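Local coordinates for protein parvulin 42 (Trypanosoma brucei brucei, PDB 6GMP) that probably catalyses the cis-trans isomerisation of peptidyl-prolyl bonds through the parvulin-type domain at its C-terminal end, the part described here, at residues V11-K16 and A38-L43; L24-K29 and G73-D78; K55-D60 and G103-P108. One frame throughout, in Å; residues are numbered along the deposited sequence.

How the contacts relate
From the N terminus, strand 6-13 runs into the first half of contact 1, and a long loop carrying residues 24-29 then leads to helix 37-49. Contact 1 closes that loop by laying the start of the helix against the end of the strand. Contact 2 crosses it along the chain: residues 24-29 lie inside the loop closed by contact 1, while residues 73-78 follow helix 59-69, so that two loops are joined. Contact 3 opens after contact 1 has closed and crosses contact 2, joining the entry to helix 59-69 with the segment before strand 109-111. The centres of the three contacts are about 16 to 20 Å apart.

Contact 1 of 3, residues V11-K16 and A38-L43; sequences VLVKHK and ADAINL
V13 and A40 bring the end of a strand against the first turns of a helix, their CA atoms 5.8 Å apart. From V13 the CB points at the helix and divides into two methyls, of which CG1 does the work. With CG1 anti to the backbone N (chi1 178°), this methyl reaches the helix surface and is shared between two residues one turn apart: V13 CG1 lies 3.8 Å from A40 CB and, in one of the two conformers of L43, 3.8 Å from L43 CD2. The small A40 lets the helix approach closely, whereas the longer L43 meets the valine at a slant. Branching at CB suits the extended strand backbone and sets a methyl close to the main chain, facing the helix.

A40 CB in turn meets more than the valine. It comes 3.5 Å from K14 O and 3.9 Å from H15 CB, so one methyl group sits against three successive residues as the chain leaves the strand. The H15 ring lies edge-on to A40 CB, which sits near its plane, and H15 ND1 is hydrogen-bonded to the backbone N of D17. K14 CB points away from the helix, and its NZ bonds S22 O and R20 O, while its own carbonyl O accepts from R35.

The contact is largely buried. Strand 6-13 lies within the sheet, pairing with strand 114-120, whose V115 touches both A40 and I41; helix 37-49 packs over it, I47 continuing the cover on V13 and V11, and helix 59-69 closes on V11 through F62, V65 and V66.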
ATOM      1  N   VAL A  11       0.089   0.391  -1.964  1.00 18.69           N
ATOM      2  CA  VAL A  11      -0.424  -0.958  -2.120  1.00 17.69           C
ATOM      3  C   VAL A  11      -1.038  -1.331  -0.782  1.00 18.78           C
ATOM      4  O   VAL A  11      -0.418  -1.109   0.268  1.00 19.20           O
ATOM      5  CB  VAL A  11       0.713  -1.965  -2.382  1.00 17.75           C
ATOM      6  CG1 VAL A  11       0.195  -3.404  -2.350  1.00 23.03           C
ATOM      7  CG2 VAL A  11       1.377  -1.697  -3.705  1.00 19.36           C
ATOM      8  N   LEU A  12      -2.231  -1.919  -0.816  1.00 18.43           N
ATOM      9  CA  LEU A  12      -2.901  -2.390   0.398  1.00 16.82           C
ATOM     10  C   LEU A  12      -3.135  -3.893   0.323  1.00 15.80           C
ATOM     11  O   LEU A  12      -3.745  -4.384  -0.618  1.00 18.67           O
ATOM     12  CB  LEU A  12      -4.243  -1.679   0.599  1.00 18.38           C
ATOM     13  CG  LEU A  12      -4.987  -2.037   1.883  1.00 19.04           C
ATOM     14  CD1 LEU A  12      -4.259  -1.557   3.123  1.00 20.06           C
ATOM     15  CD2 LEU A  12      -6.392  -1.452   1.865  1.00 22.24           C
ATOM     16  N   VAL A  13      -2.639  -4.597   1.333  1.00 16.68           N
ATOM     17  CA  VAL A  13      -2.868  -6.022   1.493  1.00 18.71           C
ATOM     18  C   VAL A  13      -3.766  -6.179   2.713  1.00 18.22           C
ATOM     19  O   VAL A  13      -3.377  -5.848   3.828  1.00 18.97           O
ATOM     20  CB  VAL A  13      -1.533  -6.777   1.680  1.00 18.74           C
ATOM     21  CG1 VAL A  13      -1.773  -8.259   1.894  1.00 21.27           C
ATOM     22  CG2 VAL A  13      -0.636  -6.560   0.466  1.00 21.86           C
ATOM     23  N   LYS A  14      -4.973  -6.677   2.500  1.00 20.33           N
ATOM     24  CA  LYS A  14      -5.951  -6.800   3.567  1.00 20.19           C
ATOM     25  C   LYS A  14      -5.762  -8.108   4.304  1.00 20.75           C
ATOM     26  O   LYS A  14      -4.995  -8.983   3.892  1.00 19.39           O
ATOM     27  CB  LYS A  14      -7.363  -6.691   2.988  1.00 23.48           C
ATOM     28  CG  LYS A  14      -7.672  -5.317   2.453  1.00 23.48           C
ATOM     29  CD  LYS A  14      -9.118  -5.190   2.012  1.00 24.83           C
ATOM     30  CE  LYS A  14      -9.395  -3.801   1.490  1.00 30.79           C
ATOM     31  NZ  LYS A  14     -10.857  -3.512   1.462  1.00 38.29           N
ATOM     32  N   HIS A  15      -6.483  -8.268   5.402  1.00 19.55           N
ATOM     33  CA  HIS A  15      -6.558  -9.543   6.086  1.00 19.48           C
ATOM     34  C   HIS A  15      -7.959  -9.682   6.682  1.00 20.29           C
ATOM     35  O   HIS A  15      -8.742  -8.711   6.663  1.00 19.48           O
ATOM     36  CB  HIS A  15      -5.471  -9.687   7.152  1.00 19.11           C
ATOM     37  CG  HIS A  15      -5.452  -8.582   8.158  1.00 19.80           C
ATOM     38  ND1 HIS A  15      -6.381  -8.484   9.168  1.00 20.41           N
ATOM     39  CD2 HIS A  15      -4.603  -7.542   8.318  1.00 20.92           C
ATOM     40  CE1 HIS A  15      -6.101  -7.430   9.916  1.00 21.43           C
ATOM     41  NE2 HIS A  15      -5.033  -6.838   9.415  1.00 21.79           N
ATOM     42  N   LYS A  16      -8.262 -10.864   7.213  1.00 19.52           N
ATOM     43  CA  LYS A  16      -9.616 -11.192   7.645  1.00 19.06           C
ATOM     44  C   LYS A  16     -10.150 -10.298   8.756  1.00 24.11           C
ATOM     45  O   LYS A  16     -11.361 -10.200   8.942  1.00 26.41           O
ATOM     46  CB  LYS A  16      -9.669 -12.644   8.119  1.00 24.24           C
ATOM     47  CG  LYS A  16      -8.936 -12.890   9.431  1.00 23.64           C
ATOM     48  CD  LYS A  16      -8.877 -14.366   9.807  1.00 28.07           C
ATOM     49  CE  LYS A  16      -8.426 -14.580  11.260  1.00 35.92           C
ATOM     50  NZ  LYS A  16      -9.352 -13.984  12.287  1.00 33.19           N
ATOM     51  N   ALA A  38      -0.974 -12.175  10.000  1.00 16.86           N
ATOM     52  CA  ALA A  38       0.391 -12.601   9.763  1.00 16.98           C
ATOM     53  C   ALA A  38       0.624 -12.861   8.291  1.00 17.14           C
ATOM     54  O   ALA A  38       1.692 -12.511   7.766  1.00 18.20           O
ATOM     55  CB  ALA A  38       0.711 -13.829  10.594  1.00 17.59           C
ATOM     56  N   ASP A  39      -0.335 -13.493   7.632  1.00 18.78           N
ATOM     57  CA  ASP A  39      -0.214 -13.754   6.205  1.00 18.20           C
ATOM     58  C   ASP A  39      -0.072 -12.442   5.426  1.00 17.07           C
ATOM     59  O   ASP A  39       0.731 -12.357   4.492  1.00 19.26           O
ATOM     60  CB  ASP A  39      -1.439 -14.485   5.669  1.00 18.23           C
ATOM     61  CG  ASP A  39      -1.588 -15.899   6.204  1.00 19.17           C
ATOM     62  OD1 ASP A  39      -0.628 -16.517   6.699  1.00 18.58           O
ATOM     63  OD2 ASP A  39      -2.743 -16.390   6.104  1.00 21.85           O
ATOM     64  N   ALA A  40      -0.856 -11.428   5.778  1.00 16.63           N
ATOM     65  CA  ALA A  40      -0.807 -10.134   5.083  1.00 18.09           C
ATOM     66  C   ALA A  40       0.559  -9.470   5.276  1.00 17.41           C
ATOM     67  O   ALA A  40       1.126  -8.915   4.336  1.00 18.45           O
ATOM     68  CB  ALA A  40      -1.904  -9.220   5.593  1.00 17.37           C
ATOM     69  N   ILE A  41       1.087  -9.516   6.493  1.00 17.50           N
ATOM     70  CA  ILE A  41       2.404  -8.959   6.752  1.00 17.10           C
ATOM     71  C   ILE A  41       3.455  -9.671   5.930  1.00 19.34           C
ATOM     72  O   ILE A  41       4.306  -9.028   5.317  1.00 19.07           O
ATOM     73  CB  ILE A  41       2.713  -9.042   8.247  1.00 18.15           C
ATOM     74  CG1 ILE A  41       1.777  -8.109   9.034  1.00 20.21           C
ATOM     75  CG2 ILE A  41       4.164  -8.683   8.535  1.00 21.51           C
ATOM     76  CD1 ILE A  41       1.829  -8.312  10.538  1.00 26.30           C
ATOM     77  N   ASN A  42       3.410 -10.992   5.900  1.00 17.87           N
ATOM     78  CA  ASN A  42       4.397 -11.737   5.142  1.00 17.56           C
ATOM     79  C   ASN A  42       4.281 -11.474   3.657  1.00 17.19           C
ATOM     80  O   ASN A  42       5.291 -11.373   2.967  1.00 18.64           O
ATOM     81  CB  ASN A  42       4.263 -13.225   5.423  1.00 18.26           C
ATOM     82  CG  ASN A  42       4.797 -13.597   6.775  1.00 20.25           C
ATOM     83  OD1 ASN A  42       5.779 -13.015   7.254  1.00 24.90           O
ATOM     84  ND2 ASN A  42       4.190 -14.594   7.390  1.00 20.08           N
ATOM     85  N   LEU A  43       3.066 -11.337   3.165  1.00 17.47           N
ATOM     86  CA  LEU A  43       2.859 -11.058   1.757  0.62 19.01           C
ATOM     87  C   LEU A  43       3.390  -9.674   1.398  1.00 19.12           C
ATOM     88  O   LEU A  43       4.133  -9.526   0.421  1.00 18.09           O
ATOM     89  CB  LEU A  43       1.381 -11.172   1.397  0.62 18.57           C
ATOM     90  CG  LEU A  43       1.019 -10.818  -0.044  0.62 20.12           C
ATOM     91  CD1 LEU A  43       1.839 -11.640  -0.991  0.62 21.56           C
ATOM     92  CD2 LEU A  43      -0.458 -11.063  -0.279  0.62 23.35           C
TER

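Contact 2 of 3, residues L24-K29 and G73-D78; sequences LAPRNK and GSAKRD
L24 begins the contact by laying its CB against the backbone of G73, 3.7 Å from G73 N. Its carbonyl meets the same glycine: G73 CA approaches L24 O at 3.5 Å in a CA-H...O contact with 160° at the hydrogen. The CA atoms of L24 and G73 are 4.5 Å apart. A25, the buried member, follows with a methyl-to-methyl contact, A25 CB to A75 CB at 3.7 Å; two alanines suit so close an approach. P26 then sets its ring across K76 at about a right angle, with P26 CG 3.7 Å from K76 CA and P26 CD near A75 CB. Its rigid, apolar ring fits against the turn without needing polar partners.

K29 ends the walk. Its chain bends at chi2 and chi3 to fold back on its own loop, where K29 NZ donates to L24 O at 2.7 Å. K76 has two conformers; in the one described here, bent further out at chi3 and chi4, K76 NZ donates to G73 O at 2.8 Å, an oxygen that also accepts K76 N from the opposite face of its plane. In that conformer K29 NZ and K76 NZ are 4.0 Å apart, each held by a carbonyl of its own segment.

At the surface of the parvulin-type domain, the contact joins an irregular loop between strand 6-13 and helix 37-49 to a 3-10 turn that leads from helix 59-69 towards strand 80-84.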
ATOM      1  N   LEU A  24     -11.369  -4.361  -3.147  1.00 21.27           N
ATOM      2  CA  LEU A  24     -12.066  -3.349  -3.935  1.00 22.66           C
ATOM      3  C   LEU A  24     -11.275  -2.963  -5.189  1.00 24.07           C
ATOM      4  O   LEU A  24     -11.639  -2.008  -5.884  1.00 25.91           O
ATOM      5  CB  LEU A  24     -12.340  -2.125  -3.075  1.00 26.19           C
ATOM      6  CG  LEU A  24     -13.345  -2.349  -1.936  1.00 33.86           C
ATOM      7  CD1 LEU A  24     -13.536  -1.066  -1.146  1.00 39.53           C
ATOM      8  CD2 LEU A  24     -14.686  -2.848  -2.459  1.00 40.57           C
ATOM      9  N   ALA A  25     -10.207  -3.705  -5.481  1.00 22.64           N
ATOM     10  CA  ALA A  25      -9.416  -3.473  -6.683  1.00 21.74           C
ATOM     11  C   ALA A  25     -10.134  -4.035  -7.902  1.00 20.99           C
ATOM     12  O   ALA A  25     -10.840  -5.025  -7.789  1.00 23.81           O
ATOM     13  CB  ALA A  25      -8.080  -4.143  -6.544  1.00 20.72           C
ATOM     14  N   PRO A  26      -9.941  -3.412  -9.078  1.00 21.90           N
ATOM     15  CA  PRO A  26     -10.602  -3.892 -10.300  1.00 23.27           C
ATOM     16  C   PRO A  26     -10.330  -5.365 -10.632  1.00 26.30           C
ATOM     17  O   PRO A  26     -11.191  -6.069 -11.150  1.00 29.52           O
ATOM     18  CB  PRO A  26      -9.992  -3.010 -11.385  1.00 27.10           C
ATOM     19  CG  PRO A  26      -9.656  -1.745 -10.702  1.00 28.10           C
ATOM     20  CD  PRO A  26      -9.232  -2.136  -9.308  1.00 22.46           C
ATOM     21  N   ARG A  27      -9.109  -5.797 -10.355  1.00 24.75           N
ATOM     22  CA  ARG A  27      -8.631  -7.127 -10.706  1.00 26.79           C
ATOM     23  C   ARG A  27      -9.498  -8.251 -10.113  1.00 27.63           C
ATOM     24  O   ARG A  27      -9.759  -9.270 -10.760  1.00 27.91           O
ATOM     25  CB  ARG A  27      -7.177  -7.194 -10.229  1.00 34.05           C
ATOM     26  CG  ARG A  27      -6.559  -8.536 -10.006  1.00 33.94           C
ATOM     27  CD  ARG A  27      -5.099  -8.337  -9.612  1.00 23.59           C
ATOM     28  NE  ARG A  27      -4.958  -7.762  -8.274  1.00 22.43           N
ATOM     29  CZ  ARG A  27      -5.096  -8.460  -7.151  1.00 20.86           C
ATOM     30  NH1 ARG A  27      -5.355  -9.760  -7.192  1.00 22.54           N
ATOM     31  NH2 ARG A  27      -4.966  -7.850  -5.979  1.00 21.85           N
ATOM     32  N   ASN A  28      -9.982  -8.031  -8.896  1.00 26.74           N
ATOM     33  CA  ASN A  28     -10.664  -9.064  -8.133  1.00 26.45           C
ATOM     34  C   ASN A  28     -11.713  -8.459  -7.208  1.00 23.38           C
ATOM     35  O   ASN A  28     -11.903  -8.905  -6.078  1.00 26.16           O
ATOM     36  CB  ASN A  28      -9.645  -9.872  -7.330  1.00 24.92           C
ATOM     37  CG  ASN A  28      -8.950  -9.050  -6.266  1.00 21.66           C
ATOM     38  OD1 ASN A  28      -8.905  -7.822  -6.339  1.00 22.36           O
ATOM     39  ND2 ASN A  28      -8.392  -9.728  -5.270  1.00 23.16           N
ATOM     40  N   LYS A  29     -12.392  -7.434  -7.699  1.00 30.77           N
ATOM     41  CA  LYS A  29     -13.441  -6.759  -6.955  1.00 31.34           C
ATOM     42  C   LYS A  29     -14.412  -7.761  -6.327  1.00 33.80           C
ATOM     43  O   LYS A  29     -14.951  -8.624  -7.008  1.00 36.00           O
ATOM     44  CB  LYS A  29     -14.210  -5.837  -7.897  1.00 35.50           C
ATOM     45  CG  LYS A  29     -15.317  -5.029  -7.233  1.00 49.38           C
ATOM     46  CD  LYS A  29     -14.750  -3.887  -6.410  1.00 53.08           C
ATOM     47  CE  LYS A  29     -14.873  -2.556  -7.148  1.00 61.39           C
ATOM     48  NZ  LYS A  29     -14.274  -1.426  -6.370  1.00 63.49           N
ATOM     49  N   GLY A  73      -9.443   0.097  -3.211  1.00 21.28           N
ATOM     50  CA  GLY A  73     -10.159   0.706  -4.314  1.00 23.46           C
ATOM     51  C   GLY A  73      -9.297   1.670  -5.104  1.00 21.72           C
ATOM     52  O   GLY A  73      -9.560   1.896  -6.295  1.00 23.90           O
ATOM     53  N   SER A  74      -8.274   2.230  -4.467  1.00 21.50           N
ATOM     54  CA  SER A  74      -7.358   3.136  -5.163  1.00 22.07           C
ATOM     55  C   SER A  74      -6.647   2.450  -6.325  1.00 22.33           C
ATOM     56  O   SER A  74      -6.077   3.119  -7.188  1.00 24.12           O
ATOM     57  CB  SER A  74      -6.322   3.712  -4.208  1.00 22.66           C
ATOM     58  OG  SER A  74      -5.517   2.699  -3.648  1.00 20.77           O
ATOM     59  N   ALA A  75      -6.685   1.123  -6.365  1.00 22.17           N
ATOM     60  CA  ALA A  75      -6.072   0.403  -7.474  1.00 22.76           C
ATOM     61  C   ALA A  75      -6.755   0.750  -8.804  1.00 23.06           C
ATOM     62  O   ALA A  75      -6.169   0.531  -9.867  1.00 25.14           O
ATOM     63  CB  ALA A  75      -6.095  -1.100  -7.213  1.00 22.66           C
ATOM     64  N   LYS A  76      -7.964   1.310  -8.767  1.00 24.35           N
ATOM     65  CA  LYS A  76      -8.645   1.693 -10.001  0.54 24.79           C
ATOM     66  C   LYS A  76      -7.950   2.885 -10.658  1.00 25.34           C
ATOM     67  O   LYS A  76      -8.217   3.201 -11.818  1.00 27.07           O
ATOM     68  CB  LYS A  76     -10.127   1.994  -9.753  0.54 30.19           C
ATOM     69  CG  LYS A  76     -10.416   3.347  -9.124  0.54 37.18           C
ATOM     70  CD  LYS A  76     -11.920   3.572  -8.966  0.54 43.68           C
ATOM     71  CE  LYS A  76     -12.377   3.423  -7.521  0.54 48.45           C
ATOM     72  NZ  LYS A  76     -12.300   2.020  -7.024  0.54 48.40           N
ATOM     73  N   ARG A  77      -7.070   3.545  -9.908  1.00 25.73           N
ATOM     74  CA  ARG A  77      -6.218   4.597 -10.462  1.00 28.96           C
ATOM     75  C   ARG A  77      -4.763   4.285 -10.123  1.00 24.88           C
ATOM     76  O   ARG A  77      -3.959   5.163  -9.810  1.00 24.62           O
ATOM     77  CB  ARG A  77      -6.626   5.990  -9.969  1.00 35.04           C
ATOM     78  CG  ARG A  77      -7.845   6.591 -10.678  1.00 50.39           C
ATOM     79  CD  ARG A  77      -7.719   6.579 -12.214  1.00 63.91           C
ATOM     80  NE  ARG A  77      -8.711   5.686 -12.812  1.00 71.17           N
ATOM     81  CZ  ARG A  77      -9.889   6.075 -13.298  1.00 73.78           C
ATOM     82  NH1 ARG A  77     -10.242   7.354 -13.289  1.00 75.94           N
ATOM     83  NH2 ARG A  77     -10.721   5.176 -13.809  1.00 73.36           N
ATOM     84  N   ASP A  78      -4.441   2.999 -10.201  1.00 22.68           N
ATOM     85  CA  ASP A  78      -3.072   2.502 -10.032  1.00 21.87           C
ATOM     86  C   ASP A  78      -2.466   2.846  -8.675  1.00 20.95           C
ATOM     87  O   ASP A  78      -1.244   2.877  -8.525  1.00 20.60           O
ATOM     88  CB  ASP A  78      -2.160   2.981 -11.177  1.00 20.84           C
ATOM     89  CG  ASP A  78      -2.256   2.100 -12.422  1.00 26.34           C
ATOM     90  OD1 ASP A  78      -2.624   0.906 -12.298  1.00 23.74           O
ATOM     91  OD2 ASP A  78      -1.932   2.582 -13.522  1.00 26.24           O
TER

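Contact 3 of 3, residues K55-D60 and G103-P108; sequences KTWSLD and GEVSAP
W57 lays one face of its indole over the CG2 methyl of V105, a CH-pi contact centred on the five-membered ring. V105 CG2 stands 3.4 Å from that ring's centroid, only 5° off the normal, and offset towards the rim of the whole indole. The valine's rotation puts it there: CG2 is anti to the carbonyl carbon, beside the backbone N, while CG1 takes the position anti to that N. A broad, flat ring and a branched aliphatic chain fit each other well, one giving area and the other a methyl to rest on it.

The tryptophan is also fixed through its backbone. W57 N donates to G103 O at 2.8 Å, in the carbonyl plane and nearly straight, 168° at the hydrogen. T56 closes in on the same carbonyl, T56 CB lying 3.4 Å from G103 O. Glycine suits position 103 on two counts: at phi 86° a CB would press on the carbonyl O of the residue before, and it would lie tight against T56 CB. A water bridges the backbones further on, donating to K55 O at 2.9 Å and accepting from V105 N at 3.0 Å. E104 CB points away, yet E104 CG passes 4.2 Å from K55 O before the carboxylate forms a salt bridge with K101.

Elsewhere the indole has R54 as a cation-pi partner, H51 edge-to-face, and L48 of helix 37-49 and V65 of helix 59-69 against it. Within the parvulin-type fold, the loop before strand 109-111 thus backs the N-capped start of helix 59-69, which S58 opens beside strand 114-120, where Y119 bonds W57 O.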
ATOM      1  N   LYS A  55      16.848   1.480  -4.538  1.00 28.91           N
ATOM      2  CA  LYS A  55      17.034   2.578  -3.593  1.00 31.88           C
ATOM      3  C   LYS A  55      15.767   3.418  -3.666  1.00 30.79           C
ATOM      4  O   LYS A  55      15.162   3.767  -2.653  1.00 31.23           O
ATOM      5  CB  LYS A  55      18.266   3.399  -3.972  1.00 35.62           C
ATOM      6  CG  LYS A  55      18.458   4.660  -3.128  1.00 36.32           C
ATOM      7  CD  LYS A  55      19.774   5.352  -3.414  1.00 45.28           C
ATOM      8  CE  LYS A  55      19.907   6.627  -2.594  1.00 45.92           C
ATOM      9  NZ  LYS A  55      21.275   7.217  -2.676  1.00 52.02           N
ATOM     10  N   THR A  56      15.377   3.731  -4.893  1.00 26.07           N
ATOM     11  CA  THR A  56      14.110   4.380  -5.169  1.00 25.39           C
ATOM     12  C   THR A  56      13.453   3.589  -6.274  1.00 24.94           C
ATOM     13  O   THR A  56      14.125   2.821  -6.979  1.00 26.36           O
ATOM     14  CB  THR A  56      14.289   5.839  -5.623  1.00 25.85           C
ATOM     15  OG1 THR A  56      15.189   5.895  -6.733  1.00 29.94           O
ATOM     16  CG2 THR A  56      14.820   6.690  -4.476  1.00 29.74           C
ATOM     17  N   TRP A  57      12.150   3.783  -6.427  1.00 25.83           N
ATOM     18  CA  TRP A  57      11.388   3.134  -7.477  1.00 22.49           C
ATOM     19  C   TRP A  57      10.827   4.193  -8.400  1.00 25.83           C
ATOM     20  O   TRP A  57      10.488   5.297  -7.961  1.00 25.40           O
ATOM     21  CB  TRP A  57      10.211   2.355  -6.919  1.00 24.09           C
ATOM     22  CG  TRP A  57      10.481   1.237  -5.949  1.00 23.81           C
ATOM     23  CD1 TRP A  57      11.469   1.151  -4.999  1.00 24.73           C
ATOM     24  CD2 TRP A  57       9.712   0.051  -5.836  1.00 21.15           C
ATOM     25  NE1 TRP A  57      11.339  -0.029  -4.295  1.00 25.06           N
ATOM     26  CE2 TRP A  57      10.264  -0.721  -4.791  1.00 21.57           C
ATOM     27  CE3 TRP A  57       8.580  -0.422  -6.502  1.00 21.78           C
ATOM     28  CZ2 TRP A  57       9.734  -1.952  -4.417  1.00 22.78           C
ATOM     29  CZ3 TRP A  57       8.056  -1.639  -6.132  1.00 22.44           C
ATOM     30  CH2 TRP A  57       8.635  -2.394  -5.097  1.00 26.39           C
ATOM     31  N   SER A  58      10.691   3.862  -9.675  1.00 24.13           N
ATOM     32  CA  SER A  58       9.944   4.718 -10.574  1.00 24.44           C
ATOM     33  C   SER A  58       8.458   4.523 -10.295  1.00 23.68           C
ATOM     34  O   SER A  58       8.054   3.550  -9.654  1.00 22.68           O
ATOM     35  CB  SER A  58      10.232   4.355 -12.023  1.00 26.79           C
ATOM     36  OG  SER A  58       9.690   3.077 -12.317  1.00 27.85           O
ATOM     37  N   LEU A  59       7.637   5.442 -10.787  1.00 26.29           N
ATOM     38  CA  LEU A  59       6.197   5.295 -10.636  1.00 25.64           C
ATOM     39  C   LEU A  59       5.727   4.011 -11.307  1.00 25.49           C
ATOM     40  O   LEU A  59       4.957   3.272 -10.721  1.00 22.23           O
ATOM     41  CB  LEU A  59       5.452   6.503 -11.207  1.00 28.07           C
ATOM     42  CG  LEU A  59       3.927   6.408 -11.106  1.00 29.45           C
ATOM     43  CD1 LEU A  59       3.458   6.199  -9.673  1.00 31.19           C
ATOM     44  CD2 LEU A  59       3.295   7.663 -11.674  1.00 37.49           C
ATOM     45  N   ASP A  60       6.216   3.742 -12.516  1.00 25.36           N
ATOM     46  CA  ASP A  60       5.827   2.537 -13.242  0.62 27.39           C
ATOM     47  C   ASP A  60       6.159   1.288 -12.430  1.00 22.83           C
ATOM     48  O   ASP A  60       5.361   0.356 -12.350  1.00 23.67           O
ATOM     49  CB  ASP A  60       6.514   2.482 -14.609  0.62 29.96           C
ATOM     50  CG  ASP A  60       6.043   3.582 -15.548  0.62 36.93           C
ATOM     51  OD1 ASP A  60       4.909   4.076 -15.374  0.62 37.19           O
ATOM     52  OD2 ASP A  60       6.804   3.952 -16.466  0.62 44.04           O
ATOM     53  N   GLY A 103      10.533   9.162  -4.130  1.00 26.79           N
ATOM     54  CA  GLY A 103      10.777   7.919  -4.844  1.00 28.24           C
ATOM     55  C   GLY A 103      10.946   6.686  -3.969  1.00 25.37           C
ATOM     56  O   GLY A 103      11.142   5.584  -4.471  1.00 26.17           O
ATOM     57  N   GLU A 104      10.901   6.871  -2.655  1.00 24.78           N
ATOM     58  CA  GLU A 104      11.086   5.754  -1.739  1.00 24.60           C
ATOM     59  C   GLU A 104       9.779   5.012  -1.492  1.00 23.23           C
ATOM     60  O   GLU A 104       8.701   5.602  -1.525  1.00 21.78           O
ATOM     61  CB  GLU A 104      11.671   6.239  -0.410  1.00 25.57           C
ATOM     62  CG  GLU A 104      13.115   6.717  -0.517  1.00 28.98           C
ATOM     63  CD  GLU A 104      13.746   6.932   0.844  1.00 36.99           C
ATOM     64  OE1 GLU A 104      13.016   7.368   1.767  1.00 34.60           O
ATOM     65  OE2 GLU A 104      14.959   6.653   0.996  1.00 37.98           O
ATOM     66  N   VAL A 105       9.909   3.708  -1.270  1.00 25.90           N
ATOM     67  CA  VAL A 105       8.805   2.852  -0.843  1.00 21.11           C
ATOM     68  C   VAL A 105       9.025   2.426   0.613  1.00 22.92           C
ATOM     69  O   VAL A 105      10.112   1.984   0.987  1.00 28.10           O
ATOM     70  CB  VAL A 105       8.671   1.579  -1.719  1.00 23.22           C
ATOM     71  CG1 VAL A 105       7.544   0.682  -1.217  1.00 23.50           C
ATOM     72  CG2 VAL A 105       8.467   1.933  -3.200  1.00 23.12           C
ATOM     73  N   SER A 106       7.994   2.561   1.435  1.00 23.01           N
ATOM     74  CA  SER A 106       8.103   2.227   2.844  1.00 23.70           C
ATOM     75  C   SER A 106       8.251   0.727   3.076  1.00 25.88           C
ATOM     76  O   SER A 106       7.971  -0.089   2.195  1.00 26.73           O
ATOM     77  CB  SER A 106       6.863   2.704   3.589  1.00 24.95           C
ATOM     78  OG  SER A 106       5.726   1.933   3.228  1.00 23.03           O
ATOM     79  N   ALA A 107       8.670   0.377   4.287  1.00 28.79           N
ATOM     80  CA  ALA A 107       8.498  -0.972   4.792  1.00 28.83           C
ATOM     81  C   ALA A 107       7.013  -1.173   5.020  1.00 27.03           C
ATOM     82  O   ALA A 107       6.253  -0.205   5.027  1.00 29.39           O
ATOM     83  CB  ALA A 107       9.237  -1.149   6.087  1.00 33.36           C
ATOM     84  N   PRO A 108       6.584  -2.426   5.201  1.00 25.44           N
ATOM     85  CA  PRO A 108       5.158  -2.627   5.476  1.00 27.83           C
ATOM     86  C   PRO A 108       4.708  -1.860   6.716  1.00 28.88           C
ATOM     87  O   PRO A 108       5.354  -1.926   7.754  1.00 31.88           O
ATOM     88  CB  PRO A 108       5.055  -4.139   5.697  1.00 28.43           C
ATOM     89  CG  PRO A 108       6.219  -4.719   4.923  1.00 30.04           C
ATOM     90  CD  PRO A 108       7.319  -3.701   5.090  1.00 26.87           C
TER
HETATM   91  O   HOH W   1      12.668   2.672  -1.662  1.00 29.52           O